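Local coordinates for protein iron-containing alcohol dehydrogenase (Ralstonia eutropha, PDB 3JZD) that probably reduces maleylacetate to 3-oxoadipate with NADH or NADPH, as a homodimeric member of the iron-containing alcohol dehydrogenase family, at residues L167-A172 and H305-A310; S171-I176 and A296-L301; M195-I200 and R284-A289. One frame throughout, in Å; residues are numbered along the deposited sequence. Where two conformers were deposited one is given.

From the N terminus, the chain first builds the parallel sheet of the nucleotide-binding part, then enters helix 165-182, which supplies one side of both contact 1 (residues 167-172) and contact 2 (residues 171-176). Helix 190-212 follows and opens contact 3 at residues 195-200. The loops close in reverse order: residues 284-289 complete contact 3, which nests inside the other two; residues 296-301 complete contact 2, which shares Ser171 and Ala172 with contact 1 and closes just inside it; residues 305-310 complete contact 1. No strand lies within these loops. Helix 165-182 is thus tied to helix 294-304 and the loop after it, and helix 190-212 to the end of helix 277-287.

Contact 1: residues L167-A172 and H305-A310; sequences LSVTSA and HGAPVA
Thr170 OG1 lies within hydrogen-bonding reach of both Gly166 O, one turn back in its own helix, and Glu259 OE2 of helix 257-272, two acceptors that compete for its one proton or share it. With the hydroxyl set between the backbone N and the carbonyl carbon (chi1 64°), the methyl Thr170 CG2 is turned outward, 3.7 Å from Ala307 CB. Thr170 CG2 only grazes the Pro308 ring, 4.3 Å from Pro308 CD. Val169 continues this apolar strip with its two branches. Val169 CG1 comes to 4.1 Å from Ala307 CB. Val169 CG2 rests 3.7 Å from His305 O, with Val169 lying roughly square across the His305 side chain. The imidazole itself leads off, its ND1 bonding to Leu301 O. Between these footholds, Gly306 takes positive phi as the C-prime residue of a Schellman motif, in which Ala307 N returns to Ala302 O. The turn ending helix 294-304 is thus laid against the first turns of helix 165-182, with Thr262 of helix 257-272 beside Thr170 and Ala307 and Ile207 of helix 190-212 against His305.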
loop_
_atom_site.group_PDB
_atom_site.type_symbol
_atom_site.label_atom_id
_atom_site.label_comp_id
_atom_site.label_asym_id
_atom_site.label_seq_id
_atom_site.Cartn_x
_atom_site.Cartn_y
_atom_site.Cartn_z
ATOM N N LEU A 167 -7.882 24.903 -11.506
ATOM C CA LEU A 167 -6.830 23.917 -11.260
ATOM C C LEU A 167 -7.311 22.807 -10.300
ATOM O O LEU A 167 -6.859 21.674 -10.418
ATOM C CB LEU A 167 -5.547 24.588 -10.778
ATOM C CG LEU A 167 -4.266 23.771 -10.672
ATOM C CD1 LEU A 167 -4.014 23.015 -12.000
ATOM C CD2 LEU A 167 -3.055 24.735 -10.239
ATOM N N SER A 168 -8.277 23.091 -9.422
ATOM C CA SER A 168 -8.737 22.059 -8.479
ATOM C C SER A 168 -9.360 20.931 -9.296
ATOM O O SER A 168 -9.179 19.748 -8.971
ATOM C CB SER A 168 -9.732 22.608 -7.456
ATOM O OG SER A 168 -9.152 23.598 -6.598
ATOM N N VAL A 169 -10.092 21.287 -10.355
ATOM C CA VAL A 169 -10.715 20.273 -11.218
ATOM C C VAL A 169 -9.704 19.586 -12.130
ATOM O O VAL A 169 -9.620 18.340 -12.155
ATOM C CB VAL A 169 -11.873 20.860 -12.071
ATOM C CG1 VAL A 169 -12.563 19.776 -12.913
ATOM C CG2 VAL A 169 -12.914 21.550 -11.160
ATOM N N THR A 170 -8.910 20.398 -12.824
ATOM C CA THR A 170 -7.988 19.888 -13.818
ATOM C C THR A 170 -6.832 19.076 -13.223
ATOM O O THR A 170 -6.456 18.013 -13.768
ATOM C CB THR A 170 -7.509 20.984 -14.781
ATOM O OG1 THR A 170 -6.773 21.961 -14.062
ATOM C CG2 THR A 170 -8.715 21.625 -15.548
ATOM N N SER A 171 -6.339 19.499 -12.064
ATOM C CA SER A 171 -5.290 18.730 -11.407
ATOM C C SER A 171 -5.915 17.424 -10.909
ATOM O O SER A 171 -5.267 16.416 -10.887
ATOM C CB SER A 171 -4.681 19.493 -10.232
ATOM O OG SER A 171 -3.602 18.754 -9.647
ATOM N N ALA A 172 -7.183 17.461 -10.535
ATOM C CA ALA A 172 -7.860 16.279 -10.024
ATOM C C ALA A 172 -7.995 15.241 -11.121
ATOM O O ALA A 172 -7.870 14.050 -10.856
ATOM C CB ALA A 172 -9.219 16.652 -9.432
ATOM N N HIS A 305 -18.012 20.899 -14.286
ATOM C CA HIS A 305 -17.402 21.723 -13.262
ATOM C C HIS A 305 -16.473 22.772 -13.827
ATOM O O HIS A 305 -15.501 23.127 -13.199
ATOM C CB HIS A 305 -16.695 20.861 -12.224
ATOM C CG HIS A 305 -17.590 19.819 -11.650
ATOM N ND1 HIS A 305 -17.564 18.517 -12.081
ATOM C CD2 HIS A 305 -18.614 19.908 -10.774
ATOM C CE1 HIS A 305 -18.503 17.832 -11.455
ATOM N NE2 HIS A 305 -19.156 18.652 -10.657
ATOM N N GLY A 306 -16.781 23.243 -15.029
ATOM C CA GLY A 306 -16.069 24.370 -15.601
ATOM C C GLY A 306 -14.686 24.192 -16.191
ATOM O O GLY A 306 -14.078 25.172 -16.543
ATOM N N ALA A 307 -14.175 22.975 -16.319
ATOM C CA ALA A 307 -12.863 22.826 -16.940
ATOM C C ALA A 307 -13.021 22.885 -18.470
ATOM O O ALA A 307 -14.067 22.523 -18.998
ATOM C CB ALA A 307 -12.244 21.511 -16.582
ATOM N N PRO A 308 -11.970 23.309 -19.166
ATOM C CA PRO A 308 -11.973 23.245 -20.634
ATOM C C PRO A 308 -11.936 21.764 -21.060
ATOM O O PRO A 308 -11.369 20.917 -20.340
ATOM C CB PRO A 308 -10.672 23.938 -21.027
ATOM C CG PRO A 308 -9.834 23.926 -19.844
ATOM C CD PRO A 308 -10.720 23.857 -18.630
ATOM N N VAL A 309 -12.606 21.458 -22.172
ATOM C CA VAL A 309 -12.686 20.103 -22.716
ATOM C C VAL A 309 -12.204 20.024 -24.181
ATOM O O VAL A 309 -12.302 18.976 -24.822
ATOM C CB VAL A 309 -14.135 19.587 -22.606
ATOM C CG1 VAL A 309 -14.550 19.465 -21.129
ATOM C CG2 VAL A 309 -15.128 20.521 -23.401
ATOM N N ALA A 310 -11.687 21.135 -24.699
ATOM C CA ALA A 310 -11.224 21.220 -26.077
ATOM C C ALA A 310 -9.843 21.808 -26.059
ATOM O O ALA A 310 -9.633 22.861 -25.441
ATOM C CB ALA A 310 -12.183 22.101 -26.904
#

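Contact 2: residues S171-I176 and A296-L301; sequences SALNAI and ATLFDL
Leu173 and Leu298 reach out from facing helices and pass side by side, pointing opposite ways, until the CD2 methyls of Leu173 and Leu298 meet at 3.9 Å. Ile176, one turn beyond Leu173, lies aslant to Leu298 and Leu301 of the facing helix and uses a different branch for each. Ile176 CG2 touches Leu298 CD2 at 4.0 Å. Ile176 CD1, at the far end of the longer branch, lies 4.1 Å from Leu301 CD2. Leu298 CD2 thus faces both the Leu173 CD2 methyl and the Ile176 CG2 methyl. The torsion of Ile176 explains the division of labour: CG1 stands anti to the carbonyl carbon (chi1 -74°), which puts CG2 opposite the backbone N. The axes of segments 171-176 and 296-301 approach to 11.5 Å, their N-to-C directions 159° apart. They form a nearly antiparallel helix pair, bridged by the ends of the aliphatic chains, within the all-helical C-terminal part of the dehydroquinate synthase-like fold of iron-containing alcohol dehydrogenases. Leu301 CD2, besides meeting Ile176, also approaches Leu173 CD2, at a looser 4.3 Å. Around the four side chains, Leu203 and Ile207 of helix 190-212 pack on Ile176 and Leu301, respectively, while helix 257-272 brings Thr262 to Leu173 and Leu269 to Leu298.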
loop_
_atom_site.group_PDB
_atom_site.type_symbol
_atom_site.label_atom_id
_atom_site.label_comp_id
_atom_site.label_asym_id
_atom_site.label_seq_id
_atom_site.Cartn_x
_atom_site.Cartn_y
_atom_site.Cartn_z
ATOM N N SER A 171 -6.339 19.499 -12.064
ATOM C CA SER A 171 -5.290 18.730 -11.407
ATOM C C SER A 171 -5.915 17.424 -10.909
ATOM O O SER A 171 -5.267 16.416 -10.887
ATOM C CB SER A 171 -4.681 19.493 -10.232
ATOM O OG SER A 171 -3.602 18.754 -9.647
ATOM N N ALA A 172 -7.183 17.461 -10.535
ATOM C CA ALA A 172 -7.860 16.279 -10.024
ATOM C C ALA A 172 -7.995 15.241 -11.121
ATOM O O ALA A 172 -7.870 14.050 -10.856
ATOM C CB ALA A 172 -9.219 16.652 -9.432
ATOM N N LEU A 173 -8.248 15.692 -12.360
ATOM C CA LEU A 173 -8.340 14.776 -13.514
ATOM C C LEU A 173 -6.970 14.272 -13.916
ATOM O O LEU A 173 -6.838 13.126 -14.329
ATOM C CB LEU A 173 -9.135 15.418 -14.670
ATOM C CG LEU A 173 -10.630 15.290 -14.317
ATOM C CD1 LEU A 173 -11.475 16.345 -14.848
ATOM C CD2 LEU A 173 -11.096 13.890 -14.780
ATOM N N ASN A 174 -5.933 15.086 -13.706
ATOM C CA ASN A 174 -4.556 14.644 -13.932
ATOM C C ASN A 174 -4.287 13.419 -13.020
ATOM O O ASN A 174 -3.777 12.390 -13.460
ATOM C CB ASN A 174 -3.630 15.824 -13.679
ATOM C CG ASN A 174 -2.169 15.509 -13.840
ATOM O OD1 ASN A 174 -1.763 14.457 -14.351
ATOM N ND2 ASN A 174 -1.362 16.429 -13.400
ATOM N N ALA A 175 -4.685 13.511 -11.764
ATOM C CA ALA A 175 -4.490 12.408 -10.822
ATOM C C ALA A 175 -5.318 11.179 -11.262
ATOM O O ALA A 175 -4.810 10.075 -11.273
ATOM C CB ALA A 175 -4.887 12.850 -9.428
ATOM N N ILE A 176 -6.586 11.393 -11.642
ATOM C CA ILE A 176 -7.436 10.287 -12.115
ATOM C C ILE A 176 -6.781 9.591 -13.306
ATOM O O ILE A 176 -6.832 8.381 -13.400
ATOM C CB ILE A 176 -8.871 10.757 -12.474
ATOM C CG1 ILE A 176 -9.642 11.037 -11.199
ATOM C CG2 ILE A 176 -9.608 9.692 -13.360
ATOM C CD1 ILE A 176 -10.968 11.725 -11.370
ATOM N N ALA A 296 -17.014 8.995 -21.605
ATOM C CA ALA A 296 -18.057 10.014 -21.531
ATOM C C ALA A 296 -18.213 10.562 -20.127
ATOM O O ALA A 296 -18.474 11.768 -19.945
ATOM C CB ALA A 296 -19.402 9.472 -22.050
ATOM N N THR A 297 -18.075 9.672 -19.142
ATOM C CA THR A 297 -18.255 10.030 -17.752
ATOM C C THR A 297 -17.182 11.014 -17.291
ATOM O O THR A 297 -17.498 11.988 -16.622
ATOM C CB THR A 297 -18.372 8.760 -16.838
ATOM O OG1 THR A 297 -19.452 7.950 -17.298
ATOM C CG2 THR A 297 -18.641 9.124 -15.384
ATOM N N LEU A 298 -15.923 10.771 -17.663
ATOM C CA LEU A 298 -14.817 11.660 -17.266
ATOM C C LEU A 298 -14.882 13.010 -17.993
ATOM O O LEU A 298 -14.534 14.055 -17.443
ATOM C CB LEU A 298 -13.457 10.929 -17.467
ATOM C CG LEU A 298 -13.340 9.821 -16.404
ATOM C CD1 LEU A 298 -12.294 8.803 -16.705
ATOM C CD2 LEU A 298 -13.108 10.537 -15.009
ATOM N N PHE A 299 -15.342 12.975 -19.240
ATOM C CA PHE A 299 -15.593 14.175 -20.004
ATOM C C PHE A 299 -16.601 15.031 -19.254
ATOM O O PHE A 299 -16.356 16.209 -19.039
ATOM C CB PHE A 299 -16.158 13.835 -21.358
ATOM C CG PHE A 299 -16.445 15.020 -22.198
ATOM C CD1 PHE A 299 -17.659 15.687 -22.084
ATOM C CD2 PHE A 299 -15.534 15.457 -23.139
ATOM C CE1 PHE A 299 -17.962 16.805 -22.900
ATOM C CE2 PHE A 299 -15.844 16.573 -23.965
ATOM C CZ PHE A 299 -17.042 17.234 -23.829
ATOM N N ASP A 300 -17.720 14.429 -18.865
ATOM C CA ASP A 300 -18.757 15.153 -18.112
ATOM C C ASP A 300 -18.252 15.682 -16.777
ATOM O O ASP A 300 -18.672 16.747 -16.337
ATOM C CB ASP A 300 -19.996 14.288 -17.819
ATOM C CG ASP A 300 -20.784 13.946 -19.034
ATOM O OD1 ASP A 300 -20.539 14.540 -20.109
ATOM O OD2 ASP A 300 -21.653 13.034 -18.931
ATOM N N LEU A 301 -17.387 14.936 -16.105
ATOM C CA LEU A 301 -16.866 15.378 -14.804
ATOM C C LEU A 301 -16.074 16.675 -14.971
ATOM O O LEU A 301 -16.107 17.582 -14.094
ATOM C CB LEU A 301 -15.954 14.297 -14.211
ATOM C CG LEU A 301 -15.461 14.377 -12.769
ATOM C CD1 LEU A 301 -16.682 14.459 -11.860
ATOM C CD2 LEU A 301 -14.604 13.129 -12.488
#

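Contact 3: residues M195-I200 and R284-A289; sequences MAEEGI and RRATGA
Glu197 swings CG opposite the backbone N (chi1 -170°) and runs extended to its carboxylate, while Arg285 leaves its helix in a similar way but bends at chi3 (61°), turning its guanidinium back to meet it. The carboxylate and guanidinium lie almost in one plane, tilted by 16°, though the two chains arrive from nearly perpendicular directions. The grip is side-on and bidentate: Arg285 NE bonds Glu197 OE2 at 2.8 Å, and Arg285 NH2 bonds Glu197 OE1 at 2.9 Å, both oxygens using their syn lone pairs. Glu197 OE1 has a second cationic partner in Arg282 NE, and the two arginines together should favour the ionised carboxylate and hold its rotation. Arg285 lies at the exposed margin, whereas Glu197 is buried.

Inward of the salt bridge, Ala286 fits its methyl against helix 190-212: Ala286 CB stands 3.4 Å from Glu197 O and 3.7 Å from Glu197 CG. Ile200 closes over the same methyl, its CG2 3.9 Å from Ala286 CB, and meets Thr287 methyl to methyl at 3.5 Å between the two CG2 atoms. Thr287 OG1, for its part, turns to Ile283 O in its own helix. Beyond Ile200, Ala179 of helix 165-182 continues the packing. Helix 277-287 finishes in a Schellman motif, with Gly288 at positive phi and Ala289 N returning to Arg284 O at 2.9 Å, so the close helix-helix approach falls on the last turn before that C-terminal cap.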
loop_
_atom_site.group_PDB
_atom_site.type_symbol
_atom_site.label_atom_id
_atom_site.label_comp_id
_atom_site.label_asym_id
_atom_site.label_seq_id
_atom_site.Cartn_x
_atom_site.Cartn_y
_atom_site.Cartn_z
HETATM N N MSE A 195 -5.709 0.472 -5.176
HETATM C CA MSE A 195 -5.518 1.857 -4.816
HETATM C C MSE A 195 -5.967 2.757 -5.983
HETATM O O MSE A 195 -6.508 3.854 -5.740
HETATM C CB MSE A 195 -4.071 2.124 -4.415
HETATM C CG MSE A 195 -3.583 1.235 -3.264
HETATM SE SE MSE A 195 -1.745 1.713 -2.846
HETATM C CE MSE A 195 -2.085 3.423 -2.095
ATOM N N ALA A 196 -5.777 2.291 -7.227
ATOM C CA ALA A 196 -6.204 3.052 -8.415
ATOM C C ALA A 196 -7.692 3.334 -8.365
ATOM O O ALA A 196 -8.142 4.462 -8.473
ATOM C CB ALA A 196 -5.879 2.282 -9.671
ATOM N N GLU A 197 -8.465 2.287 -8.180
ATOM C CA GLU A 197 -9.881 2.436 -8.162
ATOM C C GLU A 197 -10.395 3.292 -7.013
ATOM O O GLU A 197 -11.322 4.079 -7.207
ATOM C CB GLU A 197 -10.540 1.073 -8.178
ATOM C CG GLU A 197 -11.969 1.183 -8.391
ATOM C CD GLU A 197 -12.659 -0.149 -8.654
ATOM O OE1 GLU A 197 -11.973 -1.232 -8.834
ATOM O OE2 GLU A 197 -13.910 -0.045 -8.713
ATOM N N GLU A 198 -9.838 3.105 -5.814
ATOM C CA GLU A 198 -10.170 3.944 -4.649
ATOM C C GLU A 198 -9.800 5.438 -4.879
ATOM O O GLU A 198 -10.525 6.382 -4.479
ATOM C CB GLU A 198 -9.414 3.407 -3.426
ATOM C CG GLU A 198 -9.496 4.239 -2.199
ATOM C CD GLU A 198 -10.835 4.127 -1.500
ATOM O OE1 GLU A 198 -11.812 3.634 -2.117
ATOM O OE2 GLU A 198 -10.876 4.516 -0.303
ATOM N N GLY A 199 -8.656 5.650 -5.477
ATOM C CA GLY A 199 -8.246 7.021 -5.823
ATOM C C GLY A 199 -9.247 7.681 -6.778
ATOM O O GLY A 199 -9.651 8.841 -6.578
ATOM N N ILE A 200 -9.685 6.932 -7.793
ATOM C CA ILE A 200 -10.622 7.485 -8.738
ATOM C C ILE A 200 -11.922 7.803 -7.999
ATOM O O ILE A 200 -12.510 8.850 -8.208
ATOM C CB ILE A 200 -10.856 6.565 -10.000
ATOM C CG1 ILE A 200 -9.527 6.374 -10.773
ATOM C CG2 ILE A 200 -11.904 7.183 -10.939
ATOM C CD1 ILE A 200 -9.598 5.425 -12.000
ATOM N N ARG A 284 -15.480 2.903 -14.591
ATOM C CA ARG A 284 -16.908 3.252 -14.612
ATOM C C ARG A 284 -17.541 3.113 -13.243
ATOM O O ARG A 284 -18.254 4.020 -12.794
ATOM C CB ARG A 284 -17.648 2.399 -15.624
ATOM C CG ARG A 284 -17.276 2.803 -17.045
ATOM C CD ARG A 284 -17.748 1.819 -18.124
ATOM N NE ARG A 284 -19.145 1.444 -17.949
ATOM C CZ ARG A 284 -19.620 0.197 -17.923
ATOM N NH1 ARG A 284 -18.836 -0.864 -18.132
ATOM N NH2 ARG A 284 -20.909 0.021 -17.705
ATOM N N ARG A 285 -17.239 2.000 -12.574
ATOM C CA ARG A 285 -17.735 1.748 -11.223
ATOM C C ARG A 285 -17.240 2.832 -10.284
ATOM O O ARG A 285 -18.004 3.337 -9.479
ATOM C CB ARG A 285 -17.261 0.383 -10.730
ATOM C CG ARG A 285 -17.809 -0.025 -9.381
ATOM C CD ARG A 285 -17.499 -1.487 -9.047
ATOM N NE ARG A 285 -16.059 -1.752 -8.996
ATOM C CZ ARG A 285 -15.506 -2.963 -8.862
ATOM N NH1 ARG A 285 -16.268 -4.053 -8.761
ATOM N NH2 ARG A 285 -14.179 -3.101 -8.836
ATOM N N ALA A 286 -15.963 3.198 -10.379
ATOM C CA ALA A 286 -15.410 4.186 -9.465
ATOM C C ALA A 286 -15.928 5.629 -9.737
ATOM O O ALA A 286 -15.918 6.480 -8.850
ATOM C CB ALA A 286 -13.871 4.120 -9.503
ATOM N N THR A 287 -16.356 5.907 -10.962
ATOM C CA THR A 287 -16.864 7.234 -11.326
ATOM C C THR A 287 -18.400 7.322 -11.309
ATOM O O THR A 287 -18.968 8.384 -11.515
ATOM C CB THR A 287 -16.387 7.644 -12.735
ATOM O OG1 THR A 287 -16.774 6.649 -13.668
ATOM C CG2 THR A 287 -14.860 7.831 -12.794
ATOM N N GLY A 288 -19.076 6.218 -11.012
ATOM C CA GLY A 288 -20.533 6.213 -10.961
ATOM C C GLY A 288 -21.168 6.345 -12.326
ATOM O O GLY A 288 -22.272 6.854 -12.449
ATOM N N ALA A 289 -20.479 5.816 -13.330
ATOM C CA ALA A 289 -20.856 5.889 -14.723
ATOM C C ALA A 289 -22.134 5.125 -15.077
ATOM O O ALA A 289 -22.809 5.463 -16.067
ATOM C CB ALA A 289 -19.698 5.352 -15.546
#